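Side-chain contacts in mucin-like protocadherin (Homo sapiens, PDB 6OAE), which probably acts as an intermicrovillar adhesion molecule, forming calcium-dependent heterophilic complexes with CDHR2 that control the packing of microvilli: residues Val181-Gly186 with Pro191-Thr196; Phe45-Arg48 with Gln53-Leu56; Asp149-Val154 with Pro159-Asp164. All coordinates share one frame; numbering follows the deposited sequence.

Contact 1: Val181-Gly186 with Pro191-Thr196. With CA (calcium ion), chain E.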
ATOM      1  N   VAL A 181      -9.579   0.265  11.766  1.00 21.23           N
ATOM      2  CA  VAL A 181      -9.072  -0.498  10.606  1.00 21.15           C
ATOM      3  C   VAL A 181      -7.572  -0.655  10.820  1.00 21.62           C
ATOM      4  O   VAL A 181      -6.955   0.310  11.312  1.00 22.25           O
ATOM      5  CB  VAL A 181      -9.419   0.173   9.264  1.00 20.75           C
ATOM      6  CG1 VAL A 181      -8.776   1.555   9.108  1.00 21.00           C
ATOM      7  CG2 VAL A 181      -9.067  -0.732   8.101  1.00 21.19           C
ATOM      8  N   ARG A 182      -7.028  -1.819  10.488  1.00 21.49           N
ATOM      9  CA  ARG A 182      -5.561  -2.041  10.474  1.00 22.45           C
ATOM     10  C   ARG A 182      -5.221  -2.699   9.141  1.00 22.33           C
ATOM     11  O   ARG A 182      -6.138  -3.304   8.517  1.00 21.06           O
ATOM     12  CB  ARG A 182      -5.093  -2.834  11.704  1.00 23.61           C
ATOM     13  CG  ARG A 182      -5.664  -4.234  11.799  1.00 25.14           C
ATOM     14  CD  ARG A 182      -5.056  -5.136  12.868  1.00 26.83           C
ATOM     15  NE  ARG A 182      -5.635  -6.471  12.718  1.00 27.03           N
ATOM     16  CZ  ARG A 182      -6.791  -6.894  13.249  1.00 30.38           C
ATOM     17  NH1 ARG A 182      -7.540  -6.109  14.013  1.00 31.89           N
ATOM     18  NH2 ARG A 182      -7.195  -8.129  13.021  1.00 29.78           N
ATOM     19  N   ASP A 183      -3.954  -2.602   8.724  1.00 22.29           N
ATOM     20  CA  ASP A 183      -3.488  -3.126   7.412  1.00 22.46           C
ATOM     21  C   ASP A 183      -2.728  -4.448   7.595  1.00 23.98           C
ATOM     22  O   ASP A 183      -2.013  -4.823   6.681  1.00 23.37           O
ATOM     23  CB  ASP A 183      -2.665  -2.068   6.685  1.00 22.91           C
ATOM     24  CG  ASP A 183      -1.468  -1.530   7.451  1.00 22.39           C
ATOM     25  OD1 ASP A 183      -1.158  -2.047   8.566  1.00 21.60           O
ATOM     26  OD2 ASP A 183      -0.874  -0.571   6.927  1.00 23.42           O
ATOM     27  N   THR A 184      -2.875  -5.115   8.744  1.00 23.80           N
ATOM     28  CA  THR A 184      -2.257  -6.431   9.042  1.00 23.65           C
ATOM     29  C   THR A 184      -3.289  -7.334   9.705  1.00 24.41           C
ATOM     30  O   THR A 184      -4.153  -6.866  10.443  1.00 23.85           O
ATOM     31  CB  THR A 184      -1.017  -6.277   9.929  1.00 24.01           C
ATOM     32  OG1 THR A 184      -1.404  -5.722  11.196  1.00 24.05           O
ATOM     33  CG2 THR A 184       0.046  -5.438   9.254  1.00 23.83           C
ATOM     34  N   PRO A 185      -3.240  -8.659   9.483  1.00 25.37           N
ATOM     35  CA  PRO A 185      -4.153  -9.563  10.170  1.00 25.81           C
ATOM     36  C   PRO A 185      -3.939  -9.530  11.691  1.00 27.57           C
ATOM     37  O   PRO A 185      -4.904  -9.625  12.406  1.00 28.56           O
ATOM     38  CB  PRO A 185      -3.803 -10.964   9.646  1.00 26.00           C
ATOM     39  CG  PRO A 185      -2.892 -10.753   8.473  1.00 27.06           C
ATOM     40  CD  PRO A 185      -2.331  -9.355   8.559  1.00 26.40           C
ATOM     41  N   GLY A 186      -2.677  -9.400  12.117  1.00 29.72           N
ATOM     42  CA  GLY A 186      -2.251  -9.395  13.528  1.00 32.84           C
ATOM     43  C   GLY A 186      -2.354  -8.004  14.128  1.00 34.64           C
ATOM     44  O   GLY A 186      -2.013  -7.016  13.431  1.00 31.35           O
ATOM     45  N   PRO A 191       5.754  -3.907  10.807  1.00 38.25           N
ATOM     46  CA  PRO A 191       4.927  -2.696  10.863  1.00 37.83           C
ATOM     47  C   PRO A 191       3.419  -2.994  10.759  1.00 36.03           C
ATOM     48  O   PRO A 191       3.033  -3.933  10.066  1.00 37.13           O
ATOM     49  CB  PRO A 191       5.394  -1.928   9.620  1.00 38.44           C
ATOM     50  CG  PRO A 191       5.683  -3.028   8.624  1.00 38.58           C
ATOM     51  CD  PRO A 191       6.282  -4.141   9.456  1.00 38.22           C
ATOM     52  N   SER A 192       2.601  -2.204  11.452  1.00 33.00           N
ATOM     53  CA  SER A 192       1.117  -2.247  11.397  1.00 30.59           C
ATOM     54  C   SER A 192       0.577  -0.834  11.636  1.00 29.19           C
ATOM     55  O   SER A 192       1.057  -0.176  12.542  1.00 31.59           O
ATOM     56  CB  SER A 192       0.548  -3.217  12.382  1.00 30.17           C
ATOM     57  OG  SER A 192      -0.871  -3.261  12.281  1.00 29.54           O
ATOM     58  N   HIS A 193      -0.390  -0.398  10.849  1.00 26.62           N
ATOM     59  CA  HIS A 193      -0.963   0.959  10.962  1.00 25.44           C
ATOM     60  C   HIS A 193      -2.449   0.832  11.234  1.00 24.72           C
ATOM     61  O   HIS A 193      -3.076  -0.027  10.600  1.00 22.07           O
ATOM     62  CB  HIS A 193      -0.716   1.758   9.698  1.00 26.53           C
ATOM     63  CG  HIS A 193       0.707   1.743   9.265  1.00 27.84           C
ATOM     64  ND1 HIS A 193       1.124   0.951   8.229  1.00 27.22           N
ATOM     65  CD2 HIS A 193       1.800   2.398   9.737  1.00 29.16           C
ATOM     66  CE1 HIS A 193       2.426   1.125   8.055  1.00 29.29           C
ATOM     67  NE2 HIS A 193       2.866   2.009   8.976  1.00 28.15           N
ATOM     68  N   THR A 194      -2.965   1.683  12.114  1.00 24.38           N
ATOM     69  CA  THR A 194      -4.382   1.673  12.539  1.00 25.22           C
ATOM     70  C   THR A 194      -4.950   3.066  12.290  1.00 25.88           C
ATOM     71  O   THR A 194      -4.216   4.047  12.502  1.00 26.94           O
ATOM     72  CB  THR A 194      -4.533   1.236  14.001  1.00 27.27           C
ATOM     73  OG1 THR A 194      -4.054  -0.104  14.105  1.00 29.39           O
ATOM     74  CG2 THR A 194      -5.965   1.248  14.493  1.00 28.81           C
ATOM     75  N   ALA A 195      -6.203   3.123  11.849  1.00 24.19           N
ATOM     76  CA  ALA A 195      -7.020   4.341  11.751  1.00 23.32           C
ATOM     77  C   ALA A 195      -8.319   4.065  12.515  1.00 24.47           C
ATOM     78  O   ALA A 195      -8.719   2.872  12.646  1.00 22.75           O
ATOM     79  CB  ALA A 195      -7.259   4.698  10.315  1.00 23.99           C
ATOM     80  N   THR A 196      -8.924   5.123  13.048  1.00 23.86           N
ATOM     81  CA  THR A 196     -10.133   5.043  13.890  1.00 24.76           C
ATOM     82  C   THR A 196     -11.117   6.088  13.376  1.00 24.21           C
ATOM     83  O   THR A 196     -10.678   7.120  12.850  1.00 24.57           O
ATOM     84  CB  THR A 196      -9.813   5.225  15.381  1.00 26.68           C
ATOM     85  OG1 THR A 196      -9.564   6.602  15.614  1.00 30.46           O
ATOM     86  CG2 THR A 196      -8.622   4.440  15.864  1.00 27.86           C
TER
HETATM   87 CA    CA E 304      -0.331  -0.145   4.706  1.00 23.42          CA
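The His-193 imidazole and the Asp-183 carboxylate meet with their planes 73° apart. OD2 of Asp-183 sits at the ring edge, in the ring plane, and accepts a hydrogen bond from His-193 ND1 at 2.8 Å. It uses its syn lone pair, and the bond is nearly straight. Asp-183 OD2 also binds the calcium ion at 2.3 Å. The other oxygen is held too: His-193 N donates to Asp-183 OD1 at 2.9 Å, also from the syn side but 34° out of the carboxylate plane. One residue thus grips both oxygens, by backbone and by ring. The first torsion of Asp-183 (chi1 56°) places CG between its own N and C, which brings the carboxylate across to His-193.

Beyond this pair the hydroxyls form a short chain. Ser-192 OG donates to Thr-184 OG1 at 2.7 Å, and Thr-184 OG1 in turn donates to Gly-186 O at 2.7 Å, in the carbonyl plane. The methyl CG2 of Thr-184 rests near Pro-191 O. Replacing Thr-184 with a valine would probably leave Ser-192 OG and Gly-186 O without this shared partner and set the serine hydroxyl free to turn.

At the other end, Val-181 and Ala-195 form a hydrogen-bonded antiparallel pair, and Val-181 CG1 touches Ala-195 CB at 3.7 Å. These strands, 174-182 and 194-204, form a hairpin of the second cadherin repeat.

Asn-94, Asn-96, Asp-129, Asp-131 and Asp-134 complete the calcium site. Asp-183 OD2 therefore serves the metal and the imidazole at once. The two bonds from His-193 are likely to fix the rotation of the carboxylate, making the histidine a second-shell residue that positions a first-shell ligand.

Contact 2: Phe45-Arg48 with Gln53-Leu56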
ATOM      1  N   PHE A  45      16.443   9.502 -14.110  1.00 23.73           N
ATOM      2  CA  PHE A  45      16.741  10.013 -12.749  1.00 25.61           C
ATOM      3  C   PHE A  45      16.754   8.881 -11.727  1.00 27.80           C
ATOM      4  O   PHE A  45      16.093   9.010 -10.619  1.00 29.76           O
ATOM      5  CB  PHE A  45      15.675  11.007 -12.308  1.00 25.56           C
ATOM      6  CG  PHE A  45      15.580  12.229 -13.171  1.00 24.19           C
ATOM      7  CD1 PHE A  45      16.487  13.257 -13.018  1.00 24.71           C
ATOM      8  CD2 PHE A  45      14.564  12.364 -14.099  1.00 24.51           C
ATOM      9  CE1 PHE A  45      16.391  14.396 -13.803  1.00 24.88           C
ATOM     10  CE2 PHE A  45      14.480  13.499 -14.885  1.00 24.88           C
ATOM     11  CZ  PHE A  45      15.391  14.511 -14.737  1.00 24.66           C
ATOM     12  N   ALA A  46      17.438   7.801 -12.066  1.00 26.80           N
ATOM     13  CA  ALA A  46      17.498   6.587 -11.219  1.00 26.79           C
ATOM     14  C   ALA A  46      18.949   6.130 -11.063  1.00 26.94           C
ATOM     15  O   ALA A  46      19.351   5.851  -9.922  1.00 26.80           O
ATOM     16  CB  ALA A  46      16.608   5.513 -11.794  1.00 27.75           C
ATOM     17  N   PHE A  47      19.726   6.086 -12.149  1.00 24.17           N
ATOM     18  CA  PHE A  47      21.053   5.441 -12.147  1.00 23.83           C
ATOM     19  C   PHE A  47      22.145   6.428 -12.501  1.00 24.19           C
ATOM     20  O   PHE A  47      21.875   7.453 -13.154  1.00 23.66           O
ATOM     21  CB  PHE A  47      21.062   4.296 -13.167  1.00 22.96           C
ATOM     22  CG  PHE A  47      20.130   3.157 -12.856  1.00 22.54           C
ATOM     23  CD1 PHE A  47      20.495   2.170 -11.940  1.00 22.81           C
ATOM     24  CD2 PHE A  47      18.887   3.068 -13.460  1.00 21.88           C
ATOM     25  CE1 PHE A  47      19.637   1.120 -11.655  1.00 22.95           C
ATOM     26  CE2 PHE A  47      18.029   2.023 -13.175  1.00 22.07           C
ATOM     27  CZ  PHE A  47      18.405   1.041 -12.274  1.00 22.09           C
ATOM     28  N   ARG A  48      23.371   6.084 -12.127  1.00 23.85           N
ATOM     29  CA  ARG A  48      24.577   6.694 -12.722  1.00 24.25           C
ATOM     30  C   ARG A  48      25.627   5.615 -12.863  1.00 24.04           C
ATOM     31  O   ARG A  48      25.551   4.588 -12.168  1.00 21.92           O
ATOM     32  CB  ARG A  48      25.129   7.871 -11.916  1.00 26.61           C
ATOM     33  CG  ARG A  48      25.857   7.501 -10.630  1.00 27.41           C
ATOM     34  CD  ARG A  48      26.421   8.720  -9.908  1.00 29.13           C
ATOM     35  NE  ARG A  48      27.379   8.257  -8.919  1.00 28.07           N
ATOM     36  CZ  ARG A  48      27.067   7.761  -7.729  1.00 29.73           C
ATOM     37  NH1 ARG A  48      25.805   7.673  -7.328  1.00 31.50           N
ATOM     38  NH2 ARG A  48      28.029   7.353  -6.928  1.00 28.67           N
ATOM     39  N   GLN A  53      31.149   1.391 -12.645  1.00 25.33           N
ATOM     40  CA  GLN A  53      30.221   0.775 -11.662  1.00 24.96           C
ATOM     41  C   GLN A  53      28.858   1.416 -11.862  1.00 22.62           C
ATOM     42  O   GLN A  53      28.818   2.629 -12.169  1.00 21.42           O
ATOM     43  CB  GLN A  53      30.720   0.971 -10.231  1.00 26.07           C
ATOM     44  CG  GLN A  53      32.064   0.305  -9.947  1.00 28.63           C
ATOM     45  CD  GLN A  53      32.506   0.503  -8.516  1.00 29.68           C
ATOM     46  OE1 GLN A  53      32.605   1.613  -8.033  1.00 34.15           O
ATOM     47  NE2 GLN A  53      32.784  -0.577  -7.824  1.00 32.78           N
ATOM     48  N   LEU A  54      27.790   0.632 -11.701  1.00 21.92           N
ATOM     49  CA  LEU A  54      26.404   1.109 -11.786  1.00 21.32           C
ATOM     50  C   LEU A  54      25.925   1.401 -10.368  1.00 21.68           C
ATOM     51  O   LEU A  54      26.054   0.524  -9.488  1.00 20.82           O
ATOM     52  CB  LEU A  54      25.506   0.074 -12.446  1.00 21.64           C
ATOM     53  CG  LEU A  54      24.042   0.476 -12.598  1.00 21.68           C
ATOM     54  CD1 LEU A  54      23.890   1.662 -13.522  1.00 21.88           C
ATOM     55  CD2 LEU A  54      23.212  -0.705 -13.075  1.00 22.08           C
ATOM     56  N   PHE A  55      25.394   2.586 -10.182  1.00 20.78           N
ATOM     57  CA  PHE A  55      24.830   3.055  -8.900  1.00 22.28           C
ATOM     58  C   PHE A  55      23.364   3.434  -9.080  1.00 22.40           C
ATOM     59  O   PHE A  55      22.987   3.844 -10.201  1.00 22.01           O
ATOM     60  CB  PHE A  55      25.589   4.288  -8.418  1.00 22.32           C
ATOM     61  CG  PHE A  55      27.027   4.084  -8.042  1.00 22.81           C
ATOM     62  CD1 PHE A  55      28.040   4.238  -8.983  1.00 22.79           C
ATOM     63  CD2 PHE A  55      27.377   3.803  -6.726  1.00 23.07           C
ATOM     64  CE1 PHE A  55      29.368   4.069  -8.623  1.00 23.93           C
ATOM     65  CE2 PHE A  55      28.710   3.627  -6.371  1.00 23.62           C
ATOM     66  CZ  PHE A  55      29.701   3.775  -7.314  1.00 23.68           C
ATOM     67  N   LEU A  56      22.595   3.298  -7.997  1.00 23.55           N
ATOM     68  CA  LEU A  56      21.267   3.924  -7.786  1.00 26.29           C
ATOM     69  C   LEU A  56      21.516   5.293  -7.169  1.00 27.68           C
ATOM     70  O   LEU A  56      22.240   5.311  -6.174  1.00 27.99           O
ATOM     71  CB  LEU A  56      20.441   3.090  -6.797  1.00 26.75           C
ATOM     72  CG  LEU A  56      19.424   2.113  -7.350  1.00 27.51           C
ATOM     73  CD1 LEU A  56      18.738   1.388  -6.205  1.00 28.29           C
ATOM     74  CD2 LEU A  56      18.396   2.822  -8.219  1.00 27.82           C
TER
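Phe-47 and Arg-48 face Leu-56 and Phe-55 in a beta hairpin of the first cadherin repeat. Strands 47-50 and 53-56 run antiparallel and belong to one sheet of the Greek-key sandwich typical of cadherin repeats. Strand 47-50 is at the edge of that three-stranded sheet. Arg-48 and Phe-55 are the hydrogen-bonded pair: Arg-48 N donates to Phe-55 O at 3.0 Å and Phe-55 N to Arg-48 O at 2.8 Å. Phe-47 and Leu-56 are the neighbouring non-hydrogen-bonded pair.

The face bearing Phe-47 and Leu-56 turns inward. The ring of Phe-47 meets two leucines obliquely. Phe-47 CD1 lies 3.8 Å from Leu-54 CD1, and Phe-47 CE1 lies 4.0 Å from Leu-56 CD2. Phe-47 and Leu-56 lie side by side and point the same way. Phe-55 O comes to the edge of the Phe-47 ring, near its plane. Leu-68 and Ala-70 of strand 67-76 and Val-88 of strand 79-91 also pack against Phe-47, so this face of the hairpin contributes to the hydrophobic core between the two sheets.

On the other face Arg-48 lies over Phe-55. The chain is extended from CG to NE, and the turn at the last torsion (chi4 -80°) lays the guanidinium flat on the ring, planes 11° apart. This is a cation-pi contact, with Arg-48 CZ 4.0 Å from the centroid of the Phe-55 ring. Hydrogen bonds from NE to Gln-50 and from NH1 to Asn-57 help hold the guanidinium in this position. Arg-48 NH2 stands over the centre of the Phe-55 ring, 3.5 Å above its plane.

Contact 3: Asp149-Val154 with Pro159-Asp164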
ATOM      1  N   ASP A 149     -25.172  -5.255  20.713  1.00 29.50           N
ATOM      2  CA  ASP A 149     -26.362  -6.150  20.680  1.00 30.27           C
ATOM      3  C   ASP A 149     -27.135  -5.933  19.364  1.00 28.60           C
ATOM      4  O   ASP A 149     -27.801  -6.861  18.923  1.00 28.97           O
ATOM      5  CB  ASP A 149     -27.317  -5.914  21.857  1.00 32.93           C
ATOM      6  CG  ASP A 149     -26.719  -6.062  23.256  1.00 36.12           C
ATOM      7  OD1 ASP A 149     -25.590  -6.579  23.378  1.00 34.92           O
ATOM      8  OD2 ASP A 149     -27.415  -5.649  24.228  1.00 38.00           O
ATOM      9  N   TYR A 150     -27.030  -4.755  18.738  1.00 26.73           N
ATOM     10  CA  TYR A 150     -27.897  -4.367  17.603  1.00 25.52           C
ATOM     11  C   TYR A 150     -27.206  -4.446  16.248  1.00 23.61           C
ATOM     12  O   TYR A 150     -27.919  -4.683  15.298  1.00 21.67           O
ATOM     13  CB  TYR A 150     -28.400  -2.946  17.802  1.00 27.68           C
ATOM     14  CG  TYR A 150     -29.311  -2.831  18.993  1.00 30.90           C
ATOM     15  CD1 TYR A 150     -28.789  -2.573  20.248  1.00 32.69           C
ATOM     16  CD2 TYR A 150     -30.683  -3.011  18.874  1.00 32.81           C
ATOM     17  CE1 TYR A 150     -29.607  -2.463  21.361  1.00 34.43           C
ATOM     18  CE2 TYR A 150     -31.519  -2.898  19.981  1.00 34.97           C
ATOM     19  CZ  TYR A 150     -30.978  -2.626  21.228  1.00 36.56           C
ATOM     20  OH  TYR A 150     -31.774  -2.523  22.340  1.00 40.68           O
ATOM     21  N   PHE A 151     -25.902  -4.168  16.171  1.00 21.90           N
ATOM     22  CA  PHE A 151     -25.163  -4.053  14.890  1.00 21.03           C
ATOM     23  C   PHE A 151     -23.832  -4.781  14.964  1.00 20.66           C
ATOM     24  O   PHE A 151     -23.199  -4.811  16.022  1.00 20.84           O
ATOM     25  CB  PHE A 151     -24.910  -2.591  14.530  1.00 20.43           C
ATOM     26  CG  PHE A 151     -26.147  -1.750  14.357  1.00 20.71           C
ATOM     27  CD1 PHE A 151     -26.861  -1.759  13.167  1.00 20.95           C
ATOM     28  CD2 PHE A 151     -26.584  -0.910  15.378  1.00 21.23           C
ATOM     29  CE1 PHE A 151     -27.976  -0.961  13.007  1.00 20.61           C
ATOM     30  CE2 PHE A 151     -27.709  -0.114  15.217  1.00 20.92           C
ATOM     31  CZ  PHE A 151     -28.402  -0.144  14.035  1.00 21.65           C
ATOM     32  N   SER A 152     -23.426  -5.359  13.833  1.00 20.26           N
ATOM     33  CA  SER A 152     -22.105  -6.016  13.664  1.00 19.59           C
ATOM     34  C   SER A 152     -21.642  -5.849  12.221  1.00 19.36           C
ATOM     35  O   SER A 152     -22.491  -5.560  11.355  1.00 18.14           O
ATOM     36  CB  SER A 152     -22.200  -7.471  14.065  1.00 20.23           C
ATOM     37  OG  SER A 152     -23.084  -8.163  13.209  1.00 20.46           O
ATOM     38  N   LEU A 153     -20.346  -6.007  11.985  1.00 18.37           N
ATOM     39  CA  LEU A 153     -19.776  -6.008  10.625  1.00 19.55           C
ATOM     40  C   LEU A 153     -20.039  -7.374  10.027  1.00 19.77           C
ATOM     41  O   LEU A 153     -20.005  -8.386  10.782  1.00 19.00           O
ATOM     42  CB  LEU A 153     -18.283  -5.730  10.697  1.00 20.54           C
ATOM     43  CG  LEU A 153     -17.894  -4.371  11.259  1.00 20.45           C
ATOM     44  CD1 LEU A 153     -16.391  -4.242  11.240  1.00 21.68           C
ATOM     45  CD2 LEU A 153     -18.537  -3.243  10.459  1.00 21.03           C
ATOM     46  N   VAL A 154     -20.293  -7.428   8.728  1.00 20.14           N
ATOM     47  CA  VAL A 154     -20.498  -8.732   8.051  1.00 20.39           C
ATOM     48  C   VAL A 154     -19.239  -9.587   8.234  1.00 20.14           C
ATOM     49  O   VAL A 154     -19.374 -10.800   8.548  1.00 19.22           O
ATOM     50  CB  VAL A 154     -20.883  -8.551   6.568  1.00 20.76           C
ATOM     51  CG1 VAL A 154     -20.811  -9.866   5.810  1.00 21.28           C
ATOM     52  CG2 VAL A 154     -22.262  -7.942   6.459  1.00 21.74           C
ATOM     53  N   PRO A 159     -16.507  -4.547   5.674  1.00 24.77           N
ATOM     54  CA  PRO A 159     -17.150  -3.663   6.645  1.00 24.31           C
ATOM     55  C   PRO A 159     -18.518  -3.095   6.228  1.00 23.72           C
ATOM     56  O   PRO A 159     -18.677  -1.889   6.184  1.00 25.73           O
ATOM     57  CB  PRO A 159     -16.082  -2.561   6.792  1.00 25.10           C
ATOM     58  CG  PRO A 159     -15.518  -2.435   5.416  1.00 24.83           C
ATOM     59  CD  PRO A 159     -15.381  -3.882   4.991  1.00 25.85           C
ATOM     60  N   ALA A 160     -19.481  -3.968   5.959  1.00 21.63           N
ATOM     61  CA  ALA A 160     -20.902  -3.595   5.841  1.00 21.25           C
ATOM     62  C   ALA A 160     -21.470  -3.729   7.243  1.00 20.14           C
ATOM     63  O   ALA A 160     -21.097  -4.708   7.918  1.00 20.53           O
ATOM     64  CB  ALA A 160     -21.629  -4.474   4.863  1.00 21.17           C
ATOM     65  N   LEU A 161     -22.311  -2.797   7.666  1.00 20.02           N
ATOM     66  CA  LEU A 161     -22.932  -2.843   9.007  1.00 20.11           C
ATOM     67  C   LEU A 161     -24.312  -3.483   8.852  1.00 20.31           C
ATOM     68  O   LEU A 161     -25.128  -2.983   8.046  1.00 21.21           O
ATOM     69  CB  LEU A 161     -23.012  -1.445   9.621  1.00 20.36           C
ATOM     70  CG  LEU A 161     -23.283  -1.438  11.123  1.00 21.00           C
ATOM     71  CD1 LEU A 161     -22.116  -2.022  11.889  1.00 20.83           C
ATOM     72  CD2 LEU A 161     -23.595  -0.036  11.623  1.00 21.65           C
ATOM     73  N   ARG A 162     -24.537  -4.561   9.583  1.00 19.81           N
ATOM     74  CA  ARG A 162     -25.775  -5.357   9.555  1.00 19.75           C
ATOM     75  C   ARG A 162     -26.577  -5.100  10.834  1.00 18.98           C
ATOM     76  O   ARG A 162     -25.968  -5.027  11.916  1.00 18.74           O
ATOM     77  CB  ARG A 162     -25.381  -6.825   9.376  1.00 20.51           C
ATOM     78  CG  ARG A 162     -26.534  -7.811   9.521  1.00 21.11           C
ATOM     79  CD  ARG A 162     -26.075  -9.257   9.398  1.00 21.16           C
ATOM     80  NE  ARG A 162     -25.100  -9.502  10.444  1.00 21.33           N
ATOM     81  CZ  ARG A 162     -24.011 -10.242  10.328  1.00 21.97           C
ATOM     82  NH1 ARG A 162     -23.727 -10.851   9.195  1.00 22.53           N
ATOM     83  NH2 ARG A 162     -23.183 -10.343  11.348  1.00 21.99           N
ATOM     84  N   LEU A 163     -27.900  -4.969  10.721  1.00 19.26           N
ATOM     85  CA  LEU A 163     -28.811  -4.967  11.891  1.00 19.69           C
ATOM     86  C   LEU A 163     -29.036  -6.424  12.340  1.00 20.70           C
ATOM     87  O   LEU A 163     -29.455  -7.263  11.511  1.00 21.49           O
ATOM     88  CB  LEU A 163     -30.130  -4.279  11.533  1.00 19.25           C
ATOM     89  CG  LEU A 163     -31.151  -4.218  12.654  1.00 18.79           C
ATOM     90  CD1 LEU A 163     -30.696  -3.303  13.784  1.00 18.70           C
ATOM     91  CD2 LEU A 163     -32.496  -3.756  12.121  1.00 20.11           C
ATOM     92  N   ASP A 164     -28.783  -6.708  13.608  1.00 21.39           N
ATOM     93  CA  ASP A 164     -28.856  -8.084  14.167  1.00 23.08           C
ATOM     94  C   ASP A 164     -30.059  -8.305  15.066  1.00 25.53           C
ATOM     95  O   ASP A 164     -30.383  -9.469  15.294  1.00 25.89           O
ATOM     96  CB  ASP A 164     -27.610  -8.367  14.976  1.00 22.83           C
ATOM     97  CG  ASP A 164     -26.382  -8.316  14.102  1.00 22.52           C
ATOM     98  OD1 ASP A 164     -26.463  -8.845  12.953  1.00 21.63           O
ATOM     99  OD2 ASP A 164     -25.377  -7.752  14.568  1.00 21.77           O
TER
HETATM  100  O   HOH W   1     -21.123 -11.937  10.198  1.00 21.75           O
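Ser-152 OG links Arg-162 and Asp-164 across the two strands. Ser-152 OG donates to Asp-164 OD2 at 2.7 Å, on the syn lone pair, and accepts from Arg-162 NH2 at 2.9 Å. The second carboxylate oxygen closes the circuit. Arg-162 NE forms a salt bridge to Asp-164 OD1 at 2.9 Å, again on a syn lone pair. The bend at chi3 (60°) swings the Arg-162 guanidinium across toward Ser-152, with NE still facing Asp-164. Serine, arginine and aspartate therefore hold one another, and the paired charges are likely to stabilise the ionised forms of Arg-162 and Asp-164. A water lies at the edge of the guanidinium, in its plane. It accepts from Arg-162 NH2 and donates to Val-154 O, which ties the arginine to the far end of segment 149-154.

Backbone bonds run beneath this cluster. Ser-152 and Arg-162 are a hydrogen-bonded antiparallel pair. Asp-164 N donates to Tyr-150 O at 2.8 Å, and Val-154 N to Ala-160 O.

Phe-151, Leu-153, Leu-161 and Leu-163 lie on the other face. Phe-151 CE1 meets Leu-163 CD1 at 3.7 Å. The Phe-151 and Leu-161 side chains cross at about a right angle, with Phe-151 CB 3.9 Å from Leu-161 CD1. Leu-161 CD1 also meets Leu-153 CD2 at 4.0 Å. Phe-177 of strand 174-182 and Leu-140 of strand 137-142 receive this face from the opposite sheet.

The polar cluster on one face and the apolar side chains on the other mark an amphipathic antiparallel hairpin. It supplies the edge strand 151-155 and the central strand 158-163 of a three-stranded sheet in the second cadherin repeat, with its apolar face turned into the core of the beta sandwich.

Contact 2 belongs to the first cadherin repeat, and contacts 1 and 3 to the second. Contacts 2 and 3 lie on opposite sides of the chain's centre, their centres about 53 Å apart. Each pairs an outer strand with the middle strand of a three-stranded sheet, at equivalent places in the two repeats. Contact 1 lies between them in space and at the calcium-binding linker. Its centre is about 21 Å from that of contact 3 and about 35 Å from that of contact 2. Contact 1 supplies a calcium ligand directly, whereas the Leu-56 side chain of contact 2 is about 14 Å from a calcium ion. Strand 174-182 relates contacts 3 and 1: its Phe-177 packs on contact 3, and its end enters contact 1.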